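Local coordinates for protein 2,4-dihydroxyhept-2-ene-1,7-dioic acid aldolase (PDB 6BDE) that binds heme b and, as a member of the heme nitric oxide/oxygen (H-NOX) family, is expected to act as a gas sensor in nitric oxide signaling, at residues A[116-121]-A[132-137]. The protein carries 1 engineered substitution. Numbering follows the deposited sequence.
Sequences LPTFVV and IYKSSR. With HEM (protoporphyrin IX containing Fe), chain B.
Phe119 and Tyr133 sit side by side on one face of the sheet, as a non-hydrogen-bonded pair of antiparallel strands. Their rings meet obliquely, planes at 52°, with Phe119 CZ 3.5 Å from Tyr133 CD1. Tyr133 CG lies anti to the backbone N (chi1 163°), which carries the ring alongside Pro117 and its OH to the heme propionate. Pro117 CB touches Tyr133 CE1 at 3.4 Å. Tyr133 OH donates to HEM O1D at 2.5 Å, with that oxygen at the ring edge. The second oxygen of the same carboxylate, HEM O2D, takes hydrogen bonds from Ser135 OG, very short, and Arg137 NE (2.8 Å), plus a weak one from Arg137 NH2. This is the H-NOX Tyr-x-Ser-x-Arg motif. A phenylalanine in place of Tyr133 would probably leave HEM O1D without this donor and Met139 N without its hydroxyl partner, though HEM O2D would still be gripped. Ser135 OG also accepts from Arg137 N, an ST turn that holds the hydroxyl. Thr118 pairs with Lys134 through two backbone hydrogen bonds. A water bridges Leu116 O and Arg137 NH2. Pro117 and Leu116 touch His104, the axial ligand on helix 99-110. Phe119 meets Met147 of helix 140-153, and strand 171-178 pairs with strand 128-134.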
loop_
_atom_site.group_PDB
_atom_site.type_symbol
_atom_site.label_atom_id
_atom_site.label_comp_id
_atom_site.label_asym_id
_atom_site.label_seq_id
_atom_site.Cartn_x
_atom_site.Cartn_y
_atom_site.Cartn_z
ATOM N N LEU A 116 1.885 -1.633 11.328
ATOM C CA LEU A 116 2.652 -1.708 10.100
ATOM C C LEU A 116 3.063 -3.145 9.801
ATOM O O LEU A 116 3.161 -3.970 10.714
ATOM C CB LEU A 116 3.903 -0.826 10.202
ATOM C CG LEU A 116 3.629 0.648 10.502
ATOM C CD1 LEU A 116 4.874 1.329 11.045
ATOM C CD2 LEU A 116 3.126 1.358 9.254
ATOM N N PRO A 117 3.303 -3.476 8.537
ATOM C CA PRO A 117 3.791 -4.812 8.192
ATOM C C PRO A 117 5.288 -4.912 8.466
ATOM O O PRO A 117 5.937 -3.953 8.877
ATOM C CB PRO A 117 3.484 -4.913 6.699
ATOM C CG PRO A 117 3.629 -3.512 6.215
ATOM C CD PRO A 117 3.143 -2.627 7.342
ATOM N N THR A 118 5.831 -6.101 8.230
ATOM C CA THR A 118 7.264 -6.334 8.309
ATOM C C THR A 118 7.799 -6.702 6.933
ATOM O O THR A 118 7.164 -7.459 6.191
ATOM C CB THR A 118 7.601 -7.443 9.313
ATOM O OG1 THR A 118 6.722 -8.557 9.118
ATOM C CG2 THR A 118 7.449 -6.933 10.735
ATOM N N PHE A 119 8.953 -6.141 6.588
ATOM C CA PHE A 119 9.673 -6.486 5.371
ATOM C C PHE A 119 11.061 -6.970 5.758
ATOM O O PHE A 119 11.790 -6.270 6.469
ATOM C CB PHE A 119 9.777 -5.291 4.418
ATOM C CG PHE A 119 8.512 -5.004 3.657
ATOM C CD1 PHE A 119 8.220 -5.688 2.486
ATOM C CD2 PHE A 119 7.622 -4.042 4.103
ATOM C CE1 PHE A 119 7.060 -5.422 1.780
ATOM C CE2 PHE A 119 6.460 -3.770 3.402
ATOM C CZ PHE A 119 6.179 -4.461 2.239
ATOM N N VAL A 120 11.424 -8.165 5.302
ATOM C CA VAL A 120 12.719 -8.764 5.601
ATOM C C VAL A 120 13.439 -9.015 4.285
ATOM O O VAL A 120 12.950 -9.776 3.439
ATOM C CB VAL A 120 12.576 -10.065 6.405
ATOM C CG1 VAL A 120 13.946 -10.638 6.734
ATOM C CG2 VAL A 120 11.776 -9.815 7.671
ATOM N N VAL A 121 14.595 -8.381 4.114
ATOM C CA VAL A 121 15.400 -8.573 2.914
ATOM C C VAL A 121 16.120 -9.911 3.009
ATOM O O VAL A 121 16.763 -10.214 4.022
ATOM C CB VAL A 121 16.398 -7.419 2.737
ATOM C CG1 VAL A 121 17.290 -7.668 1.528
ATOM C CG2 VAL A 121 15.661 -6.096 2.600
ATOM N N ILE A 132 10.534 -10.542 2.114
ATOM C CA ILE A 132 9.402 -11.278 2.662
ATOM C C ILE A 132 8.476 -10.282 3.344
ATOM O O ILE A 132 8.887 -9.572 4.271
ATOM C CB ILE A 132 9.854 -12.372 3.642
ATOM C CG1 ILE A 132 10.849 -13.318 2.971
ATOM C CG2 ILE A 132 8.651 -13.150 4.152
ATOM C CD1 ILE A 132 10.279 -14.052 1.777
ATOM N N TYR A 133 7.234 -10.224 2.882
ATOM C CA TYR A 133 6.208 -9.370 3.462
ATOM C C TYR A 133 5.361 -10.204 4.412
ATOM O O TYR A 133 4.901 -11.290 4.047
ATOM C CB TYR A 133 5.340 -8.751 2.363
ATOM C CG TYR A 133 4.018 -8.176 2.829
ATOM C CD1 TYR A 133 3.928 -6.864 3.273
ATOM C CD2 TYR A 133 2.855 -8.938 2.799
ATOM C CE1 TYR A 133 2.723 -6.331 3.688
ATOM C CE2 TYR A 133 1.646 -8.413 3.217
ATOM C CZ TYR A 133 1.586 -7.109 3.660
ATOM O OH TYR A 133 0.386 -6.576 4.075
ATOM N N LYS A 134 5.164 -9.704 5.629
ATOM C CA LYS A 134 4.356 -10.390 6.629
ATOM C C LYS A 134 3.411 -9.387 7.271
ATOM O O LYS A 134 3.854 -8.357 7.790
ATOM C CB LYS A 134 5.234 -11.062 7.690
ATOM C CG LYS A 134 5.831 -12.384 7.240
ATOM C CD LYS A 134 6.424 -13.163 8.403
ATOM C CE LYS A 134 7.092 -14.439 7.915
ATOM N NZ LYS A 134 7.589 -15.285 9.033
ATOM N N SER A 135 2.114 -9.693 7.233
ATOM C CA SER A 135 1.095 -8.865 7.867
ATOM C C SER A 135 -0.228 -9.614 7.927
ATOM O O SER A 135 -0.666 -10.187 6.924
ATOM C CB SER A 135 0.915 -7.546 7.114
ATOM O OG SER A 135 -0.221 -6.847 7.593
ATOM N N SER A 136 -0.875 -9.610 9.094
ATOM C CA SER A 136 -2.174 -10.264 9.224
ATOM C C SER A 136 -3.234 -9.622 8.338
ATOM O O SER A 136 -4.274 -10.242 8.086
ATOM C CB SER A 136 -2.631 -10.235 10.682
ATOM O OG SER A 136 -2.828 -8.902 11.122
ATOM N N ARG A 137 -2.994 -8.402 7.861
ATOM C CA ARG A 137 -3.962 -7.675 7.051
ATOM C C ARG A 137 -3.884 -8.021 5.570
ATOM O O ARG A 137 -4.789 -7.642 4.816
ATOM C CB ARG A 137 -3.771 -6.167 7.252
ATOM C CG ARG A 137 -4.047 -5.718 8.683
ATOM C CD ARG A 137 -3.595 -4.291 8.931
ATOM N NE ARG A 137 -2.151 -4.195 9.120
ATOM C CZ ARG A 137 -1.529 -4.446 10.268
ATOM N NH1 ARG A 137 -2.224 -4.815 11.335
ATOM N NH2 ARG A 137 -0.211 -4.330 10.349
HETATM C CHA HEM B . 0.755 0.890 6.219
HETATM C CHB HEM B . 3.349 5.657 6.050
HETATM C CHC HEM B . 6.744 3.693 2.177
HETATM C CHD HEM B . 3.986 -1.010 2.166
HETATM C C1A HEM B . 1.495 2.425 6.239
HETATM C C2A HEM B . 0.659 3.309 6.962
HETATM C C3A HEM B . 1.303 4.478 6.918
HETATM C C4A HEM B . 2.468 4.213 6.170
HETATM C CMA HEM B . 0.876 5.804 7.545
HETATM C CAA HEM B . -0.662 2.995 7.663
HETATM C CBA HEM B . -0.342 2.547 9.092
HETATM C CGA HEM B . -1.614 2.343 9.910
HETATM O O1A HEM B . -1.537 2.166 11.155
HETATM O O2A HEM B . -2.740 2.352 9.347
HETATM C C1B HEM B . 4.454 5.334 4.861
HETATM C C2B HEM B . 5.246 6.504 4.245
HETATM C C3B HEM B . 6.098 5.927 3.258
HETATM C C4B HEM B . 5.803 4.456 3.313
HETATM C CMB HEM B . 5.141 7.980 4.629
HETATM C CAB HEM B . 7.107 6.624 2.352
HETATM C CBB HEM B . 8.078 7.353 2.863
HETATM C C1C HEM B . 5.960 2.177 2.029
HETATM C C2C HEM B . 6.372 1.519 0.850
HETATM C C3C HEM B . 5.688 0.362 0.854
HETATM C C4C HEM B . 4.921 0.402 2.034
HETATM C CMC HEM B . 7.372 2.010 -0.194
HETATM C CAC HEM B . 5.741 -0.757 -0.182
HETATM C CBC HEM B . 6.422 -1.852 0.078
HETATM C C1D HEM B . 2.889 -0.599 3.363
HETATM C C2D HEM B . 1.766 -1.608 3.372
HETATM C C3D HEM B . 0.893 -1.170 4.405
HETATM C C4D HEM B . 1.527 0.112 4.989
HETATM C CMD HEM B . 1.603 -2.842 2.487
HETATM C CAD HEM B . -0.408 -1.841 4.843
HETATM C CBD HEM B . -0.318 -2.325 6.287
HETATM C CGD HEM B . 0.049 -3.804 6.294
HETATM O O1D HEM B . 0.453 -4.350 5.234
HETATM O O2D HEM B . -0.048 -4.468 7.359
HETATM N NA HEM B . 2.647 2.931 5.628
HETATM N NB HEM B . 4.734 3.960 4.221
HETATM N NC HEM B . 4.982 1.563 2.819
HETATM N ND HEM B . 2.817 0.574 4.277
HETATM FE FE HEM B . 4.150 2.061 4.590
HETATM O O HOH W 1 1.200 -5.264 12.787
HETATM O O HOH W 2 8.363 -9.949 7.062
#